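Local coordinates for glutamate--LysW ligase ArgX (Sulfolobus tokodaii, PDB 3VPB), which probably joins glutamate to the C-terminal glutamate of the carrier protein LysW at the expense of ATP, for arginine biosynthesis, at residues K19-E23 / N24-Y28; D29-V33 / A34-L38; S92-R96 / E97-I101; I180-E184 / E185-C189; V273-K277 / E278-K282. One frame throughout, in Å; residues are numbered along the deposited sequence.

Contact 1. Residues K19-E23 / N24-Y28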
# COMPACT_ATOMS: atom_id res chain seq x y z
N LYS B 19 -9.39 29.45 -20.22
CA LYS B 19 -10.15 30.65 -20.56
C LYS B 19 -9.19 31.69 -21.09
O LYS B 19 -9.49 32.41 -22.06
CB LYS B 19 -10.92 31.18 -19.34
CG LYS B 19 -11.77 32.44 -19.61
CD LYS B 19 -12.87 32.17 -20.67
CE LYS B 19 -13.85 33.34 -20.80
NZ LYS B 19 -13.27 34.51 -21.56
N ALA B 20 -8.00 31.75 -20.49
CA ALA B 20 -7.00 32.71 -20.94
C ALA B 20 -6.42 32.37 -22.32
O ALA B 20 -6.11 33.29 -23.11
CB ALA B 20 -5.87 32.87 -19.88
N LEU B 21 -6.27 31.08 -22.62
CA LEU B 21 -5.89 30.64 -23.97
C LEU B 21 -6.95 31.14 -24.97
O LEU B 21 -6.61 31.82 -25.95
CB LEU B 21 -5.69 29.11 -24.05
CG LEU B 21 -4.42 28.60 -23.32
CD1 LEU B 21 -4.49 27.10 -23.03
CD2 LEU B 21 -3.15 28.94 -24.07
N GLU B 22 -8.21 30.85 -24.68
CA GLU B 22 -9.33 31.29 -25.52
C GLU B 22 -9.36 32.81 -25.74
O GLU B 22 -9.50 33.29 -26.88
CB GLU B 22 -10.64 30.83 -24.88
CG GLU B 22 -11.91 31.26 -25.62
CD GLU B 22 -13.19 30.98 -24.81
OE1 GLU B 22 -13.31 29.88 -24.22
OE2 GLU B 22 -14.06 31.88 -24.75
N GLU B 23 -9.21 33.57 -24.64
CA GLU B 23 -9.36 35.02 -24.65
C GLU B 23 -8.24 35.71 -25.41
O GLU B 23 -8.43 36.81 -25.91
CB GLU B 23 -9.36 35.56 -23.22
CG GLU B 23 -10.70 35.64 -22.57
CD GLU B 23 -10.63 36.11 -21.11
OE1 GLU B 23 -9.79 36.98 -20.78
OE2 GLU B 23 -11.43 35.63 -20.31
N ASN B 24 -7.07 35.07 -25.45
CA ASN B 24 -5.90 35.57 -26.16
C ASN B 24 -5.73 34.96 -27.56
O ASN B 24 -4.67 35.12 -28.18
CB ASN B 24 -4.63 35.37 -25.31
CG ASN B 24 -4.62 36.26 -24.07
OD1 ASN B 24 -4.06 37.35 -24.08
ND2 ASN B 24 -5.25 35.81 -23.00
N LYS B 25 -6.77 34.25 -28.02
CA LYS B 25 -6.87 33.73 -29.40
C LYS B 25 -5.77 32.72 -29.72
O LYS B 25 -5.22 32.68 -30.83
CB LYS B 25 -6.88 34.88 -30.44
CG LYS B 25 -7.93 35.97 -30.16
CD LYS B 25 -9.36 35.42 -30.08
CE LYS B 25 -10.18 35.74 -31.34
NZ LYS B 25 -9.99 34.77 -32.46
N VAL B 26 -5.43 31.92 -28.72
CA VAL B 26 -4.41 30.89 -28.89
C VAL B 26 -5.11 29.58 -29.22
O VAL B 26 -5.97 29.14 -28.46
CB VAL B 26 -3.55 30.74 -27.60
CG1 VAL B 26 -2.56 29.60 -27.74
CG2 VAL B 26 -2.83 32.04 -27.27
N GLN B 27 -4.74 28.96 -30.34
CA GLN B 27 -5.29 27.65 -30.70
C GLN B 27 -4.82 26.65 -29.65
O GLN B 27 -3.64 26.56 -29.40
CB GLN B 27 -4.73 27.14 -32.03
CG GLN B 27 -4.78 28.06 -33.21
CD GLN B 27 -3.99 27.47 -34.38
OE1 GLN B 27 -3.06 28.09 -34.90
NE2 GLN B 27 -4.34 26.24 -34.78
N TYR B 28 -5.72 25.88 -29.05
CA TYR B 28 -5.23 24.89 -28.09
C TYR B 28 -6.19 23.69 -28.04
O TYR B 28 -7.36 23.82 -28.36
CB TYR B 28 -5.09 25.52 -26.70
CG TYR B 28 -6.44 25.73 -26.00
CD1 TYR B 28 -7.28 26.80 -26.34
CD2 TYR B 28 -6.88 24.84 -25.02
CE1 TYR B 28 -8.53 26.98 -25.69
CE2 TYR B 28 -8.11 25.00 -24.38
CZ TYR B 28 -8.92 26.06 -24.72
OH TYR B 28 -10.13 26.21 -24.07

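Contact 2. Residues D29-V33 / A34-L38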
# COMPACT_ATOMS: atom_id res chain seq x y z
N ASP B 29 -5.67 22.53 -27.65
CA ASP B 29 -6.50 21.35 -27.33
C ASP B 29 -6.26 21.01 -25.87
O ASP B 29 -5.25 21.41 -25.29
CB ASP B 29 -6.06 20.13 -28.15
CG ASP B 29 -6.30 20.29 -29.65
OD1 ASP B 29 -5.51 19.72 -30.42
OD2 ASP B 29 -7.27 20.95 -30.04
N ILE B 30 -7.17 20.25 -25.28
CA ILE B 30 -6.96 19.72 -23.95
C ILE B 30 -6.81 18.22 -24.15
O ILE B 30 -7.61 17.60 -24.86
CB ILE B 30 -8.18 19.98 -23.02
CG1 ILE B 30 -8.33 21.47 -22.70
CG2 ILE B 30 -8.08 19.12 -21.73
CD1 ILE B 30 -9.70 21.91 -22.19
N ILE B 31 -5.78 17.63 -23.56
CA ILE B 31 -5.74 16.17 -23.46
C ILE B 31 -5.82 15.79 -21.99
O ILE B 31 -5.02 16.26 -21.17
CB ILE B 31 -4.45 15.54 -24.07
CG1 ILE B 31 -4.39 15.78 -25.57
CG2 ILE B 31 -4.43 14.02 -23.80
CD1 ILE B 31 -3.08 15.37 -26.21
N ASN B 32 -6.81 14.97 -21.65
CA ASN B 32 -6.91 14.46 -20.30
C ASN B 32 -6.12 13.13 -20.20
O ASN B 32 -6.54 12.09 -20.74
CB ASN B 32 -8.38 14.25 -19.89
CG ASN B 32 -8.50 13.94 -18.42
OD1 ASN B 32 -7.82 13.06 -17.91
ND2 ASN B 32 -9.33 14.70 -17.72
N VAL B 33 -4.98 13.16 -19.51
CA VAL B 33 -4.09 11.99 -19.45
C VAL B 33 -4.53 10.96 -18.41
O VAL B 33 -3.89 9.92 -18.28
CB VAL B 33 -2.61 12.37 -19.28
CG1 VAL B 33 -2.17 13.21 -20.51
CG2 VAL B 33 -2.41 13.18 -18.01
N ALA B 34 -5.62 11.24 -17.69
CA ALA B 34 -6.29 10.18 -16.94
C ALA B 34 -7.26 9.39 -17.83
O ALA B 34 -7.93 8.44 -17.37
CB ALA B 34 -7.03 10.74 -15.74
N GLN B 35 -7.40 9.81 -19.09
CA GLN B 35 -8.33 9.18 -20.01
C GLN B 35 -7.69 8.66 -21.28
O GLN B 35 -8.13 7.65 -21.80
CB GLN B 35 -9.50 10.12 -20.35
CG GLN B 35 -10.26 10.57 -19.09
CD GLN B 35 -11.31 11.64 -19.35
OE1 GLN B 35 -12.02 12.04 -18.42
NE2 GLN B 35 -11.39 12.13 -20.60
N GLU B 36 -6.68 9.36 -21.79
CA GLU B 36 -6.09 9.03 -23.08
C GLU B 36 -4.65 8.57 -22.87
O GLU B 36 -3.94 9.19 -22.09
CB GLU B 36 -6.06 10.25 -24.02
CG GLU B 36 -7.47 10.79 -24.36
CD GLU B 36 -8.43 9.70 -24.84
OE1 GLU B 36 -9.58 9.64 -24.34
OE2 GLU B 36 -8.03 8.86 -25.69
N PRO B 37 -4.24 7.50 -23.57
CA PRO B 37 -2.83 7.10 -23.58
C PRO B 37 -2.04 8.01 -24.52
O PRO B 37 -2.64 8.62 -25.41
CB PRO B 37 -2.87 5.69 -24.15
CG PRO B 37 -4.08 5.65 -24.99
CD PRO B 37 -5.08 6.56 -24.32
N LEU B 38 -0.73 8.11 -24.29
CA LEU B 38 0.19 8.98 -25.06
C LEU B 38 1.28 8.16 -25.71
O LEU B 38 2.05 7.50 -25.02
CB LEU B 38 0.82 10.03 -24.14
CG LEU B 38 -0.10 11.09 -23.50
CD1 LEU B 38 0.73 12.18 -22.79
CD2 LEU B 38 -0.99 11.72 -24.54
O HOH W 1 -2.38 8.34 -20.02

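Contact 3. Residues S92-R96 / E97-I101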
# COMPACT_ATOMS: atom_id res chain seq x y z
N SER B 92 19.11 19.43 -2.37
CA SER B 92 20.48 19.19 -2.88
C SER B 92 21.01 20.33 -3.77
O SER B 92 22.13 20.84 -3.54
CB SER B 92 20.57 17.86 -3.65
OG SER B 92 21.93 17.56 -3.93
N LYS B 93 20.21 20.71 -4.77
CA LYS B 93 20.59 21.75 -5.75
C LYS B 93 20.71 23.10 -5.04
O LYS B 93 21.69 23.83 -5.23
CB LYS B 93 19.58 21.87 -6.88
CG LYS B 93 19.58 20.73 -7.90
CD LYS B 93 20.94 20.49 -8.55
CE LYS B 93 20.87 19.40 -9.64
NZ LYS B 93 20.73 18.02 -9.08
N LEU B 94 19.72 23.41 -4.20
CA LEU B 94 19.73 24.71 -3.50
C LEU B 94 20.92 24.82 -2.54
O LEU B 94 21.65 25.82 -2.55
CB LEU B 94 18.40 24.90 -2.73
CG LEU B 94 17.14 25.02 -3.60
CD1 LEU B 94 15.90 25.17 -2.72
CD2 LEU B 94 17.24 26.15 -4.60
N TYR B 95 21.13 23.78 -1.75
CA TYR B 95 22.19 23.78 -0.75
C TYR B 95 23.53 23.98 -1.42
O TYR B 95 24.34 24.77 -0.95
CB TYR B 95 22.20 22.51 0.11
CG TYR B 95 23.25 22.58 1.20
CD1 TYR B 95 22.99 23.24 2.41
CD2 TYR B 95 24.52 22.02 1.01
CE1 TYR B 95 23.98 23.32 3.40
CE2 TYR B 95 25.51 22.11 1.99
CZ TYR B 95 25.23 22.76 3.17
OH TYR B 95 26.21 22.83 4.12
N ARG B 96 23.77 23.22 -2.48
CA ARG B 96 25.01 23.27 -3.22
C ARG B 96 25.38 24.67 -3.71
O ARG B 96 26.56 25.01 -3.79
CB ARG B 96 24.90 22.34 -4.41
CG ARG B 96 25.71 21.13 -4.26
CD ARG B 96 27.11 21.43 -4.74
NE ARG B 96 27.08 21.79 -6.16
CZ ARG B 96 28.05 22.44 -6.79
NH1 ARG B 96 29.15 22.81 -6.13
NH2 ARG B 96 27.91 22.72 -8.07
N GLU B 97 24.36 25.45 -4.05
CA GLU B 97 24.57 26.79 -4.61
C GLU B 97 24.45 27.91 -3.58
O GLU B 97 24.44 29.09 -3.94
CB GLU B 97 23.59 27.05 -5.74
CG GLU B 97 23.44 25.93 -6.74
CD GLU B 97 24.49 25.95 -7.83
OE1 GLU B 97 25.66 25.60 -7.54
OE2 GLU B 97 24.15 26.30 -8.98
N GLY B 98 24.37 27.56 -2.30
CA GLY B 98 24.38 28.55 -1.22
C GLY B 98 23.05 29.25 -0.96
O GLY B 98 23.02 30.34 -0.36
N ILE B 99 21.94 28.65 -1.41
CA ILE B 99 20.62 29.12 -1.01
C ILE B 99 20.30 28.55 0.36
O ILE B 99 20.51 27.36 0.59
CB ILE B 99 19.56 28.74 -2.05
CG1 ILE B 99 19.69 29.61 -3.28
CG2 ILE B 99 18.14 28.81 -1.47
CD1 ILE B 99 19.17 31.02 -3.10
N PRO B 100 19.80 29.39 1.28
CA PRO B 100 19.55 28.90 2.63
C PRO B 100 18.32 28.00 2.63
O PRO B 100 17.32 28.31 1.96
CB PRO B 100 19.30 30.19 3.43
CG PRO B 100 18.71 31.10 2.39
CD PRO B 100 19.55 30.84 1.18
N ILE B 101 18.45 26.85 3.28
CA ILE B 101 17.37 25.88 3.40
C ILE B 101 17.30 25.52 4.86
O ILE B 101 18.24 25.78 5.62
CB ILE B 101 17.65 24.59 2.52
CG1 ILE B 101 18.89 23.84 3.07
CG2 ILE B 101 17.73 24.98 1.02
CD1 ILE B 101 19.12 22.41 2.50
O HOH W 2 23.09 26.73 1.32

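Contact 4. Residues I180-E184 / E185-C189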
# COMPACT_ATOMS: atom_id res chain seq x y z
N ILE B 180 5.44 33.18 -6.77
CA ILE B 180 5.31 32.53 -8.06
C ILE B 180 6.29 33.25 -8.99
O ILE B 180 6.44 34.47 -8.92
CB ILE B 180 3.89 32.64 -8.63
CG1 ILE B 180 2.94 31.74 -7.81
CG2 ILE B 180 3.86 32.20 -10.13
CD1 ILE B 180 1.49 31.65 -8.30
N ALA B 181 6.95 32.48 -9.83
CA ALA B 181 7.86 33.01 -10.84
C ALA B 181 7.47 32.44 -12.21
O ALA B 181 7.08 31.26 -12.33
CB ALA B 181 9.30 32.65 -10.52
N ILE B 182 7.52 33.30 -13.22
CA ILE B 182 7.28 32.90 -14.59
C ILE B 182 8.49 33.35 -15.39
O ILE B 182 8.89 34.51 -15.30
CB ILE B 182 5.98 33.54 -15.15
CG1 ILE B 182 4.74 32.97 -14.44
CG2 ILE B 182 5.84 33.31 -16.64
CD1 ILE B 182 3.44 33.63 -14.90
N GLY B 183 9.09 32.42 -16.15
CA GLY B 183 10.29 32.70 -16.93
C GLY B 183 11.48 33.11 -16.08
O GLY B 183 12.32 33.89 -16.52
N GLU B 184 11.55 32.58 -14.85
CA GLU B 184 12.60 32.91 -13.86
C GLU B 184 12.60 34.38 -13.39
O GLU B 184 13.61 34.88 -12.88
CB GLU B 184 14.00 32.43 -14.27
CG GLU B 184 14.02 30.97 -14.73
CD GLU B 184 15.40 30.44 -15.09
OE1 GLU B 184 16.41 31.16 -14.96
OE2 GLU B 184 15.46 29.27 -15.53
N GLU B 185 11.47 35.05 -13.56
CA GLU B 185 11.27 36.39 -13.01
C GLU B 185 10.16 36.33 -11.99
O GLU B 185 9.16 35.65 -12.20
CB GLU B 185 10.88 37.39 -14.08
CG GLU B 185 11.96 37.57 -15.16
CD GLU B 185 11.87 38.91 -15.86
OE1 GLU B 185 12.95 39.53 -16.05
OE2 GLU B 185 10.76 39.35 -16.23
N LEU B 186 10.33 37.06 -10.90
CA LEU B 186 9.31 37.10 -9.85
C LEU B 186 7.99 37.70 -10.33
O LEU B 186 7.95 38.82 -10.87
CB LEU B 186 9.83 37.87 -8.63
CG LEU B 186 8.81 37.98 -7.49
CD1 LEU B 186 8.51 36.61 -6.84
CD2 LEU B 186 9.27 38.99 -6.45
N LEU B 187 6.88 36.97 -10.12
CA LEU B 187 5.56 37.50 -10.42
C LEU B 187 4.96 38.20 -9.19
O LEU B 187 4.36 39.29 -9.29
CB LEU B 187 4.63 36.38 -10.91
CG LEU B 187 3.20 36.76 -11.28
CD1 LEU B 187 3.17 37.61 -12.59
CD2 LEU B 187 2.29 35.55 -11.40
N GLY B 188 5.13 37.59 -8.02
CA GLY B 188 4.59 38.18 -6.81
C GLY B 188 4.71 37.19 -5.66
O GLY B 188 5.09 36.03 -5.87
N CYS B 189 4.38 37.68 -4.47
CA CYS B 189 4.44 36.90 -3.23
C CYS B 189 3.27 37.26 -2.36
O CYS B 189 2.71 38.37 -2.44
CB CYS B 189 5.73 37.18 -2.44
SG CYS B 189 7.30 36.80 -3.21

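Contact 5. Residues V273-K277 / E278-K282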
# COMPACT_ATOMS: atom_id res chain seq x y z
N VAL B 273 -0.10 32.95 -20.19
CA VAL B 273 -0.43 32.86 -21.62
C VAL B 273 0.36 33.96 -22.35
O VAL B 273 0.94 33.72 -23.41
CB VAL B 273 -1.94 32.96 -21.88
CG1 VAL B 273 -2.23 33.13 -23.37
CG2 VAL B 273 -2.62 31.67 -21.40
N GLU B 274 0.45 35.13 -21.74
CA GLU B 274 1.28 36.20 -22.33
C GLU B 274 2.72 35.77 -22.49
O GLU B 274 3.33 36.00 -23.56
CB GLU B 274 1.22 37.46 -21.46
CG GLU B 274 -0.08 38.21 -21.63
CD GLU B 274 -0.22 39.41 -20.70
OE1 GLU B 274 -1.20 40.17 -20.86
OE2 GLU B 274 0.65 39.60 -19.82
N TYR B 275 3.30 35.19 -21.44
CA TYR B 275 4.66 34.68 -21.48
C TYR B 275 4.86 33.66 -22.61
O TYR B 275 5.85 33.72 -23.34
CB TYR B 275 5.04 34.05 -20.14
CG TYR B 275 6.37 33.34 -20.14
CD1 TYR B 275 7.57 34.06 -19.99
CD2 TYR B 275 6.44 31.96 -20.31
CE1 TYR B 275 8.82 33.40 -19.98
CE2 TYR B 275 7.67 31.30 -20.30
CZ TYR B 275 8.85 32.03 -20.15
OH TYR B 275 10.05 31.37 -20.16
N ILE B 276 3.92 32.74 -22.75
CA ILE B 276 3.99 31.70 -23.79
C ILE B 276 3.96 32.32 -25.19
O ILE B 276 4.77 31.98 -26.04
CB ILE B 276 2.86 30.65 -23.59
CG1 ILE B 276 3.19 29.81 -22.35
CG2 ILE B 276 2.69 29.71 -24.80
CD1 ILE B 276 1.91 29.12 -21.80
N LYS B 277 3.03 33.25 -25.40
CA LYS B 277 2.93 33.96 -26.69
C LYS B 277 4.21 34.76 -26.99
O LYS B 277 4.67 34.80 -28.14
CB LYS B 277 1.73 34.88 -26.68
CG LYS B 277 0.40 34.14 -26.76
CD LYS B 277 -0.78 35.11 -26.75
CE LYS B 277 -0.72 36.11 -27.90
NZ LYS B 277 -2.06 36.69 -28.19
N GLU B 278 4.75 35.40 -25.97
CA GLU B 278 5.98 36.20 -26.07
C GLU B 278 7.16 35.36 -26.52
O GLU B 278 7.94 35.77 -27.38
CB GLU B 278 6.30 36.81 -24.69
CG GLU B 278 7.66 37.47 -24.55
CD GLU B 278 7.66 38.86 -25.13
OE1 GLU B 278 8.76 39.42 -25.33
OE2 GLU B 278 6.56 39.40 -25.38
N ASN B 279 7.26 34.15 -25.98
CA ASN B 279 8.49 33.38 -26.15
C ASN B 279 8.42 32.20 -27.13
O ASN B 279 9.47 31.69 -27.55
CB ASN B 279 8.98 32.89 -24.78
CG ASN B 279 9.52 34.02 -23.92
OD1 ASN B 279 10.67 34.41 -24.05
ND2 ASN B 279 8.68 34.55 -23.03
N TYR B 280 7.21 31.77 -27.49
CA TYR B 280 7.01 30.54 -28.27
C TYR B 280 6.10 30.69 -29.50
O TYR B 280 5.71 29.69 -30.11
CB TYR B 280 6.50 29.37 -27.36
CG TYR B 280 7.48 29.09 -26.24
CD1 TYR B 280 8.68 28.41 -26.49
CD2 TYR B 280 7.24 29.54 -24.93
CE1 TYR B 280 9.61 28.18 -25.49
CE2 TYR B 280 8.16 29.33 -23.93
CZ TYR B 280 9.34 28.64 -24.21
OH TYR B 280 10.28 28.41 -23.24
N SER B 281 5.75 31.93 -29.86
CA SER B 281 4.89 32.14 -31.04
C SER B 281 5.57 31.60 -32.29
O SER B 281 6.78 31.70 -32.45
CB SER B 281 4.55 33.61 -31.24
OG SER B 281 3.58 34.07 -30.32
N LYS B 282 4.74 31.02 -33.14
CA LYS B 282 5.11 30.42 -34.42
C LYS B 282 3.90 30.58 -35.33
O LYS B 282 2.79 30.86 -34.84
CB LYS B 282 5.41 28.93 -34.23
CG LYS B 282 6.06 28.26 -35.42
CD LYS B 282 6.22 26.76 -35.17
CE LYS B 282 6.86 26.05 -36.37
NZ LYS B 282 8.31 26.43 -36.55

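Contact 1. Residues K19-E23 / N24-Y28
One face of the Y28 ring is taken by L21, whose CB lies 4.0 Å from the ring centroid and 26° off the ring normal, a CH-pi contact displaced toward the rim on the CD1 side. L21 CD1 adds 3.8 Å contacts to CG and CD2 of Y28, while V26 O sits in the ring plane at its edge. The second flat group is the amide of N24: A20 O lies nearly in its plane, and ND2, turned back by a first torsion of -68°, donates to that oxygen at 2.7 Å along an almost straight line. N24 N gives A20 O a second bond of 3.1 Å, so two donors from one residue grip the same carbonyl. A lysine in place of N24, lacking the amide, would probably leave A20 O with only the backbone N-H of the two donors and Q270 without its partner. The helix closes here in a Schellman motif: V26 N reaches L21 O at 3.0 Å, and K25, with positive phi, sends its N to E22 O at 3.1 Å. V26 CG1 packs on L21 CD2 at 3.8 Å. This is the bend of a beta-alpha-beta unit, from helix 12-23 into strand 27-32, which runs parallel to strand 2-7 and leans on V3. Helix 268-280 covers it through V273 and Q270, the latter also bonded to N24 ND2.

Contact 2. Residues D29-V33 / A34-L38
N32 O takes the backbone N-H groups of both Q35 and E36, each at 2.9 Å, which curls the chain back on itself at the C-terminal end of strand 27-32. The turn is reinforced by the side chain of N32 in an Asx turn, where OD1 accepts from A34 N at 2.9 Å, in the plane of the side-chain carbonyl. This works because CG of N32 stands anti to its own backbone N (chi1 -170°), which directs the amide at the N-H of A34. The same amide is a platform for Q35: the two amide planes are 5° apart and stacked, with Q35 CD 3.7 Å from N32 CG. The other amide atom of N32, ND2, is bonded to D8 O, so both ends of the group are held. Apolar contacts join in, V33 CG1 meeting L38 CD1 at 3.8 Å and I31 CG2 meeting L38 CD2 at 4.2 Å. The strand is an outermost one, within this chain, of the parallel sheet in the Rossmann-like pre-ATP-grasp domain, and the turn faces the second subunit: the carboxylate of E36 pairs with K115 of that subunit, and L38, in the short strand 38-39, joins an antiparallel ladder with a strand of it. Where the chain opens out again, a water bridges two carbonyls by donating to V33 O at 2.8 Å and to E36 O at 2.7 Å.

Contact 3. Residues S92-R96 / E97-I101
A Schellman motif ends helix 87-96 in the ATP-grasp domain, formed by L94 and Y95 with G98 and I99. G98, the C-prime residue, has positive phi and sends its N to Y95 O at 3.1 Å. I99 N then reaches back to L94 O, also at 3.1 Å. E97 N makes two bonds here, to K93 O and L94 O, and both are weak. A water bridges the turn, donating to Y95 O and to I99 O. After the turn the chain passes back along the helix, and I101 becomes the main apolar partner. Its two branches divide the work: CG2 lies 3.8 Å from L94 CB, while CD1 lies 3.9 Å from Y95 CB, the side chains of I101 and Y95 crossing at about a right angle. The first torsion, 65°, wedges CG1 between the backbone N and the carbonyl carbon, which lays CD1 against the tyrosine. An alanine at I101 is likely to open a gap beside L94 CB and leave the flank of Y95 without its apolar neighbour. Farther out, L94 and I99 lean on V248 of strand 245-252, while I99 and E97 touch I228 of helix 216-229. Y95 packs on K42, and R96 on E68, of the second subunit. The exposed end of the helix also carries a long salt bridge, by charge alone: E97 OE1 sits over one face of the R96 guanidinium, 3.7 Å from NH2, with no N-H aimed at it.

Contact 4. Residues I180-E184 / E185-C189
I182 and E185 close a beta hairpin with a two-residue loop by paired backbone bonds, I182 N to E185 O at 3.0 Å and E185 N to I182 O at 3.2 Å. The loop is a type I' turn, with positive phi at both G183 and E184. Farther from the turn, I180 N donates to G188 O at 3.0 Å. Its own carbonyl faces two residues of the other strand: L187 N bonds to I180 O at 2.8 Å, and G188 N does so only weakly. This classic beta bulge shifts the register by one between I180 and A181. Within the bulge the L187 side chain points the same way as those of I180 and I182; with its CG anti to the backbone N (chi1 -179°), CD2 lies 3.9 Å from I180 CG2 and 4.2 Å from I182 CD1. On the other face, L186 CD1 folds back against I180 O. Helices cover both faces: I182 and L187 meet K271 of helix 268-280, I180 and L187 meet F260 of helix 258-264, part of the glutamate pocket, and A181 and L186 rest on helix 216-229. A disulfide ties C189 to C179; strand 175-182 also pairs with strand 233-241.

Contact 5. Residues V273-K277 / E278-K282
Y275 and N279 meet through hydrogen bonds that tie one carbonyl twice. N279 ND2 donates to Y275 O at 3.0 Å and a nearly straight 163°, and N279 N reaches the same oxygen, also at 3.0 Å, from the opposite face of its plane. Two more backbone bonds are E278 N to E274 O at 2.9 Å and Y280 N to I276 O at 2.8 Å. S281 OG lies in the plane of the K277 carbonyl, on a lone pair, although the modelled 2.5 Å to K277 O is shorter than usual and should be read with caution. Aromatic contacts form the second group. The amide nitrogen of N279 hovers 3.1 Å above one face of the Y275 ring, toward its CD1-CE1 rim, with amide and ring planes 43° apart. With CG beside the backbone N (chi1 -71°), the N279 amide folds back over the preceding turn, where ND2 meets both Y275 O and the ring. Y280 brings the edge of its ring near Y275, with CE2 to CE2 at 4.2 Å. The Y280 ring stacks on H73, and K277 NZ bonds N24 O. The chemistry is that of a surface-facing stretch near the C-terminus: the N279 amide and its own backbone N-H share Y275 O, and both tyrosine hydroxyls bond E232 OE2, so one carboxylate oxygen takes two phenols, which probably limits the rotation of both rings.

Contacts 1 and 3 answer the same problem, ending a helix with a Schellman motif, but contact 1 has K25 at the positive-phi position and adds an amide bond, whereas contact 3 has G98 there and adds a water and a long ion pair. Contacts 1 and 2 share strand 27-32, one at each end, and contact 2 sends E36 and the backbone carbonyls of A34 and Q35 to the second subunit. Contacts 1 to 4 are partly buried; contact 4, nearest the chain centre, is a backbone ladder with aliphatic packing, and contact 5 a surface site of amides and tyrosines. Helix 268-280 links contacts 1, 4 and 5. Contact 3 touches none of the others, about 38 Å from contact 1 between centres.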